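Local coordinates for putative type VI secretion protein (Escherichia coli, PDB 3U66), which is of uncharacterised molecular function but, as the cytoplasmic part of the inner-membrane protein TssL, probably serves assembly or operation of a type VI secretion system, at residues L18-L23 with A69-S74; A34-A39 with D91-H96; M63-C68 with F98-A103. One frame throughout, in Å; residues are numbered along the deposited sequence.

Contact 1: residues L18-L23 with A69-S74; sequences LMVSQL and ALLDES
Segments 18-23 and 69-74 are helical and run almost in the same direction, their axes inclined at 20° and 9.7 Å apart at closest approach; the nearest CA atoms are those of Val20 and Leu71, 5.8 Å apart. No hydrogen bond joins them, and the seam is apolar packing in the interior of an all-helical domain. Val20 points at the partner helix and splits its two methyls: CG2 meets the branch point of Leu70, with CG at 3.8 Å, while CG1 turns to Leu71 CD1. Leu71 extends with CG anti to the backbone N (chi1 -172°), which brings both its methyls to the selenomethionine Met19. The Met19 chain, bent at its last torsion, sets CE against CD1 and CD2 of Leu71, the two side chains crossing at about a right angle. Leu23, one turn after Met19, touches Leu71 CD1 with its own CD1 at 3.9 Å. Ser74 OG lies 3.8 Å from Val20 CB; its single proton can go to Leu70 O or Leu71 O, so the buried hydroxyl probably finds its acceptor within its own helix. Helix 32-52 adds Leu42 to Met19, Leu35 to Leu23 and Ala39 to Leu71, and Trp88 of helix 87-90 also packs on Leu71.

Contact 2: residues A34-A39 with D91-H96; sequences ALYRRA and DPLQAH
Tyr36 reaches from helix 32-52 to the start of helix 93-98, where its OH meets two backbone carbonyls, Asp91 O at 2.7 Å and Pro92 O at 3.4 Å. Both are weak hydrogen bonds in geometry, and they compete for one proton. The ring gets this far because CG stands anti to the backbone N (chi1 -167°), carrying it out from the helix. Over one face of the ring, toward its rim, lies Leu93 CD2, 4.2 Å from Tyr36 CZ, and Pro92 CA sits at the edge. The other methyl of Leu93, CD1, packs on Ala39 CB at 4.0 Å, about one helical turn beyond Tyr36. His96 brings its CB to within 3.5 Å of Tyr36 OH. Further out, Trp88 meets the Tyr36 ring edge-to-face. Pro92 is the N-cap residue, and its carbonyl O already accepts from Ala95 N and His96 N. The carboxylate of Asp72, on helix 57-76, takes Leu93 N and Gln94 N, one on each oxygen, and so fixes the first turn. The contact thus sets apolar packing beside a hydroxyl with two carbonyls in reach of its one proton; with both bonds weak, the ring is probably placed mainly by Leu93 and Trp88.

Contact 3: residues M63-C68 with F98-A103; sequences MLYAFC and FGTLNA
Phe98 and Tyr65 form a T-shaped pair where the loop between helices 93-98 and 103-115, which contains an ST turn, folds over helix 57-76. The edge of Tyr65 is directed at the face of Phe98, with centroids 5.3 Å apart and planes at 68°; CD2 of Tyr65 stands above the Phe98 ring near its rim. Arg110 of helix 103-115 makes a cation-pi contact with the same tyrosine. Replacing Tyr65 by an alanine would probably leave the Phe98 face without its edge partner and open a gap beside the loop that follows. Around the Phe98 ring, Leu64 CB and Cys68 SG lie at the edge, Cys68 SG 3.8 Å from Phe98 CE2, a sulfur-aromatic contact. Gly99 then ends the helical run with a positive phi of 73°, which favours glycine. In Thr100, OG1 is anti to the backbone N (chi1 177°); Thr100 OG1 accepts from Asn102 N at 3.0 Å, closing the ST turn, while CG2 is left to touch the Tyr65 ring at its edge. Asn102 holds the N-cap position of the following helix, although its side chain makes no capping bond. At the end of the segment, Ala103 CB lies 3.8 Å from Tyr65 CZ and 3.4 Å from Tyr65 OH.

Overall arrangement
From the N terminus the chain lays down 18-23, 34-39 and 63-68 before any partner arrives; the partners 69-74, 91-96 and 98-103 then follow in the same order. Every pair of contacts therefore crosses and none nests. Contact 1 closes a loop of 45 residues, contact 2 one of 51 and contact 3 one of 29. Contacts 1 and 3 both use helix 57-76, which ties helix 7-24 to the loop before helix 103-115, and Ala69 CB meets Ala103 CB between them. Contact 2 joins helix 32-52 to the start of helix 93-98, and Gln94 links it to contact 3: its OE1 probably accepts from Ala103 N and its backbone O from Thr100 N.

Contact 1: residues L18-L23 with A69-S74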
# COMPACT_ATOMS: atom_id res chain seq x y z
N LEU A 18 10.34 5.06 -2.02
CA LEU A 18 11.49 5.40 -1.21
C LEU A 18 11.09 6.39 -0.11
O LEU A 18 11.53 6.24 1.03
CB LEU A 18 12.65 5.92 -2.08
CG LEU A 18 14.01 6.14 -1.39
CD1 LEU A 18 14.62 4.82 -0.86
CD2 LEU A 18 14.99 6.84 -2.33
N MSE A 19 10.20 7.36 -0.45
CA MSE A 19 9.66 8.36 0.48
C MSE A 19 8.88 7.71 1.62
O MSE A 19 9.11 8.08 2.77
CB MSE A 19 8.81 9.40 -0.28
CG MSE A 19 8.19 10.50 0.61
SE MSE A 19 6.61 11.42 -0.19
CE MSE A 19 5.75 9.91 -1.03
N VAL A 20 8.00 6.72 1.33
CA VAL A 20 7.25 6.00 2.37
C VAL A 20 8.20 5.20 3.26
O VAL A 20 8.04 5.22 4.48
CB VAL A 20 5.96 5.22 1.96
CG1 VAL A 20 5.37 5.69 0.63
CG2 VAL A 20 6.14 3.70 1.97
N SER A 21 9.22 4.56 2.64
CA SER A 21 10.25 3.78 3.34
C SER A 21 11.03 4.67 4.32
O SER A 21 11.31 4.23 5.44
CB SER A 21 11.20 3.12 2.35
OG SER A 21 11.89 2.04 2.95
N GLN A 22 11.32 5.93 3.93
CA GLN A 22 12.01 6.89 4.79
C GLN A 22 11.12 7.36 5.94
O GLN A 22 11.60 7.47 7.06
CB GLN A 22 12.57 8.08 3.99
CG GLN A 22 13.83 7.77 3.18
CD GLN A 22 14.97 7.28 4.03
OE1 GLN A 22 15.22 6.07 4.13
NE2 GLN A 22 15.68 8.20 4.65
N LEU A 23 9.82 7.60 5.66
CA LEU A 23 8.83 8.00 6.66
C LEU A 23 8.61 6.89 7.70
O LEU A 23 8.42 7.18 8.88
CB LEU A 23 7.48 8.39 6.01
CG LEU A 23 7.42 9.70 5.22
CD1 LEU A 23 6.14 9.81 4.45
CD2 LEU A 23 7.50 10.89 6.13
N ALA A 69 -3.16 4.52 -0.06
CA ALA A 69 -3.41 3.75 1.16
C ALA A 69 -2.12 3.45 1.91
O ALA A 69 -2.12 3.49 3.15
CB ALA A 69 -4.13 2.46 0.81
N LEU A 70 -1.01 3.18 1.18
CA LEU A 70 0.31 2.90 1.75
C LEU A 70 0.88 4.17 2.41
O LEU A 70 1.23 4.15 3.60
CB LEU A 70 1.26 2.28 0.69
CG LEU A 70 2.77 2.17 0.99
CD1 LEU A 70 3.06 1.25 2.19
CD2 LEU A 70 3.53 1.71 -0.23
N LEU A 71 0.94 5.27 1.64
CA LEU A 71 1.44 6.58 2.09
C LEU A 71 0.62 7.18 3.24
O LEU A 71 1.22 7.66 4.19
CB LEU A 71 1.52 7.54 0.89
CG LEU A 71 2.18 8.90 1.08
CD1 LEU A 71 3.52 8.81 1.81
CD2 LEU A 71 2.37 9.56 -0.25
N ASP A 72 -0.73 7.12 3.18
CA ASP A 72 -1.62 7.61 4.24
C ASP A 72 -1.37 6.87 5.56
O ASP A 72 -1.25 7.52 6.60
CB ASP A 72 -3.10 7.46 3.86
CG ASP A 72 -3.64 8.46 2.86
OD1 ASP A 72 -3.14 9.60 2.83
OD2 ASP A 72 -4.60 8.13 2.15
N GLU A 73 -1.27 5.52 5.51
CA GLU A 73 -1.02 4.69 6.69
C GLU A 73 0.34 4.95 7.35
O GLU A 73 0.39 5.01 8.58
CB GLU A 73 -1.19 3.20 6.36
CG GLU A 73 -1.40 2.33 7.59
CD GLU A 73 -1.09 0.87 7.37
OE1 GLU A 73 0.11 0.50 7.35
OE2 GLU A 73 -2.06 0.10 7.21
N SER A 74 1.42 5.11 6.56
CA SER A 74 2.77 5.37 7.08
C SER A 74 2.91 6.76 7.74
O SER A 74 3.80 6.95 8.58
CB SER A 74 3.84 5.13 6.03
OG SER A 74 3.41 5.47 4.72

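Contact 2: residues A34-A39 with D91-H96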
# COMPACT_ATOMS: atom_id res chain seq x y z
N ALA A 34 3.69 20.62 3.93
CA ALA A 34 4.67 20.64 2.84
C ALA A 34 4.84 19.23 2.26
O ALA A 34 5.02 19.08 1.05
CB ALA A 34 6.00 21.17 3.35
N LEU A 35 4.76 18.20 3.14
CA LEU A 35 4.85 16.79 2.78
C LEU A 35 3.60 16.33 2.01
O LEU A 35 3.73 15.62 1.03
CB LEU A 35 5.08 15.91 4.02
CG LEU A 35 5.44 14.44 3.75
CD1 LEU A 35 6.91 14.28 3.44
CD2 LEU A 35 5.03 13.57 4.92
N TYR A 36 2.40 16.77 2.46
CA TYR A 36 1.12 16.46 1.82
C TYR A 36 1.08 16.96 0.37
O TYR A 36 0.51 16.28 -0.50
CB TYR A 36 -0.04 17.08 2.62
CG TYR A 36 -1.41 16.56 2.23
CD1 TYR A 36 -1.94 15.42 2.82
CD2 TYR A 36 -2.19 17.23 1.28
CE1 TYR A 36 -3.21 14.95 2.48
CE2 TYR A 36 -3.45 16.75 0.92
CZ TYR A 36 -3.96 15.61 1.52
OH TYR A 36 -5.20 15.15 1.16
N ARG A 37 1.69 18.11 0.12
CA ARG A 37 1.75 18.75 -1.18
C ARG A 37 2.64 17.95 -2.10
O ARG A 37 2.24 17.70 -3.23
CB ARG A 37 2.32 20.16 -1.03
CG ARG A 37 1.36 21.16 -0.43
CD ARG A 37 1.95 22.53 -0.58
NE ARG A 37 1.27 23.32 -1.61
CZ ARG A 37 1.50 23.22 -2.92
NH1 ARG A 37 2.34 22.31 -3.39
NH2 ARG A 37 0.87 24.02 -3.76
N ARG A 38 3.83 17.56 -1.64
CA ARG A 38 4.79 16.73 -2.37
C ARG A 38 4.15 15.38 -2.67
O ARG A 38 4.22 14.92 -3.81
CB ARG A 38 6.08 16.55 -1.56
CG ARG A 38 7.35 16.50 -2.41
CD ARG A 38 7.97 15.11 -2.48
NE ARG A 38 8.60 14.74 -1.22
CZ ARG A 38 9.55 13.81 -1.09
NH1 ARG A 38 9.99 13.15 -2.16
NH2 ARG A 38 10.06 13.53 0.10
N ALA A 39 3.45 14.79 -1.67
CA ALA A 39 2.71 13.53 -1.79
C ALA A 39 1.71 13.63 -2.94
O ALA A 39 1.73 12.77 -3.82
CB ALA A 39 1.98 13.23 -0.49
N ASP A 91 -8.10 15.35 6.03
CA ASP A 91 -8.38 14.84 4.68
C ASP A 91 -7.17 14.08 4.09
O ASP A 91 -6.24 14.72 3.59
CB ASP A 91 -8.82 15.98 3.73
CG ASP A 91 -10.08 16.71 4.14
OD1 ASP A 91 -11.07 16.03 4.52
OD2 ASP A 91 -10.10 17.96 4.05
N PRO A 92 -7.15 12.72 4.17
CA PRO A 92 -6.01 11.98 3.61
C PRO A 92 -6.08 11.83 2.08
O PRO A 92 -7.06 12.28 1.48
CB PRO A 92 -6.07 10.63 4.33
CG PRO A 92 -7.50 10.46 4.69
CD PRO A 92 -8.16 11.81 4.74
N LEU A 93 -5.05 11.22 1.47
CA LEU A 93 -4.95 11.03 0.01
C LEU A 93 -6.03 10.13 -0.55
O LEU A 93 -6.44 10.33 -1.69
CB LEU A 93 -3.56 10.52 -0.39
CG LEU A 93 -2.36 11.44 -0.11
CD1 LEU A 93 -1.07 10.66 -0.23
CD2 LEU A 93 -2.34 12.65 -1.04
N GLN A 94 -6.48 9.15 0.24
CA GLN A 94 -7.55 8.22 -0.14
C GLN A 94 -8.90 8.94 -0.25
O GLN A 94 -9.77 8.51 -1.00
CB GLN A 94 -7.63 7.04 0.85
CG GLN A 94 -7.80 7.45 2.31
CD GLN A 94 -7.50 6.33 3.26
OE1 GLN A 94 -8.39 5.63 3.73
NE2 GLN A 94 -6.23 6.14 3.57
N ALA A 95 -9.06 10.03 0.52
CA ALA A 95 -10.27 10.85 0.53
C ALA A 95 -10.18 11.91 -0.55
O ALA A 95 -11.18 12.18 -1.22
CB ALA A 95 -10.46 11.49 1.90
N HIS A 96 -8.97 12.49 -0.74
CA HIS A 96 -8.69 13.54 -1.72
C HIS A 96 -8.77 13.03 -3.15
O HIS A 96 -9.41 13.66 -3.99
CB HIS A 96 -7.34 14.21 -1.42
CG HIS A 96 -6.95 15.27 -2.42
ND1 HIS A 96 -7.64 16.47 -2.51
CD2 HIS A 96 -5.95 15.26 -3.33
CE1 HIS A 96 -7.05 17.14 -3.49
NE2 HIS A 96 -6.03 16.46 -4.01

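Contact 3: residues M63-C68 with F98-A103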
# COMPACT_ATOMS: atom_id res chain seq x y z
N MSE A 63 -3.29 0.56 -8.75
CA MSE A 63 -1.90 0.87 -8.39
C MSE A 63 -1.79 2.16 -7.56
O MSE A 63 -1.11 2.17 -6.54
CB MSE A 63 -1.03 0.98 -9.64
CG MSE A 63 -0.56 -0.36 -10.17
SE MSE A 63 0.06 -0.20 -12.01
CE MSE A 63 1.57 -1.01 -11.90
N LEU A 64 -2.50 3.23 -8.00
CA LEU A 64 -2.53 4.52 -7.32
C LEU A 64 -3.28 4.45 -5.99
O LEU A 64 -2.92 5.18 -5.06
CB LEU A 64 -3.12 5.59 -8.22
CG LEU A 64 -2.20 6.08 -9.35
CD1 LEU A 64 -3.01 6.65 -10.49
CD2 LEU A 64 -1.20 7.11 -8.83
N TYR A 65 -4.32 3.58 -5.90
CA TYR A 65 -5.11 3.37 -4.69
C TYR A 65 -4.23 2.77 -3.60
O TYR A 65 -4.15 3.33 -2.51
CB TYR A 65 -6.32 2.46 -4.98
CG TYR A 65 -7.29 2.36 -3.82
CD1 TYR A 65 -7.17 1.35 -2.87
CD2 TYR A 65 -8.34 3.26 -3.69
CE1 TYR A 65 -8.04 1.26 -1.79
CE2 TYR A 65 -9.23 3.18 -2.62
CZ TYR A 65 -9.07 2.19 -1.67
OH TYR A 65 -9.93 2.10 -0.60
N ALA A 66 -3.53 1.66 -3.93
CA ALA A 66 -2.62 0.95 -3.04
C ALA A 66 -1.54 1.88 -2.54
O ALA A 66 -1.25 1.87 -1.35
CB ALA A 66 -1.99 -0.25 -3.74
N PHE A 67 -1.00 2.74 -3.43
CA PHE A 67 0.01 3.73 -3.05
C PHE A 67 -0.52 4.79 -2.09
O PHE A 67 0.19 5.14 -1.14
CB PHE A 67 0.66 4.39 -4.27
CG PHE A 67 1.80 5.30 -3.90
CD1 PHE A 67 3.07 4.79 -3.66
CD2 PHE A 67 1.60 6.67 -3.78
CE1 PHE A 67 4.11 5.63 -3.29
CE2 PHE A 67 2.65 7.51 -3.41
CZ PHE A 67 3.90 6.98 -3.17
N CYS A 68 -1.74 5.33 -2.36
CA CYS A 68 -2.40 6.33 -1.51
C CYS A 68 -2.62 5.75 -0.12
O CYS A 68 -2.23 6.36 0.87
CB CYS A 68 -3.71 6.80 -2.13
SG CYS A 68 -3.52 8.07 -3.42
N PHE A 98 -9.68 9.53 -4.02
CA PHE A 98 -10.64 8.43 -4.23
C PHE A 98 -12.00 8.52 -3.56
O PHE A 98 -12.91 7.77 -3.91
CB PHE A 98 -9.98 7.05 -4.03
CG PHE A 98 -8.82 6.77 -4.97
CD1 PHE A 98 -9.05 6.35 -6.27
CD2 PHE A 98 -7.51 6.97 -4.56
CE1 PHE A 98 -7.99 6.11 -7.15
CE2 PHE A 98 -6.44 6.73 -5.43
CZ PHE A 98 -6.69 6.29 -6.72
N GLY A 99 -12.14 9.43 -2.61
CA GLY A 99 -13.39 9.63 -1.90
C GLY A 99 -13.75 8.54 -0.91
O GLY A 99 -14.92 8.16 -0.79
N THR A 100 -12.74 8.04 -0.17
CA THR A 100 -12.91 7.03 0.88
C THR A 100 -11.98 7.33 2.08
O THR A 100 -10.98 8.03 1.94
CB THR A 100 -12.79 5.57 0.34
OG1 THR A 100 -12.89 4.65 1.45
CG2 THR A 100 -11.48 5.30 -0.42
N LEU A 101 -12.34 6.81 3.25
CA LEU A 101 -11.55 6.92 4.48
C LEU A 101 -11.39 5.49 5.02
O LEU A 101 -10.93 5.29 6.16
CB LEU A 101 -12.26 7.81 5.51
CG LEU A 101 -12.54 9.26 5.12
CD1 LEU A 101 -13.85 9.74 5.71
CD2 LEU A 101 -11.41 10.17 5.55
N ASN A 102 -11.77 4.49 4.18
CA ASN A 102 -11.74 3.07 4.51
C ASN A 102 -10.79 2.24 3.61
O ASN A 102 -11.08 1.08 3.31
CB ASN A 102 -13.18 2.50 4.54
CG ASN A 102 -13.32 1.25 5.38
OD1 ASN A 102 -12.72 1.10 6.46
ND2 ASN A 102 -14.13 0.32 4.88
N ALA A 103 -9.65 2.82 3.21
CA ALA A 103 -8.67 2.14 2.36
C ALA A 103 -7.95 1.02 3.10
O ALA A 103 -7.57 0.04 2.47
CB ALA A 103 -7.67 3.12 1.78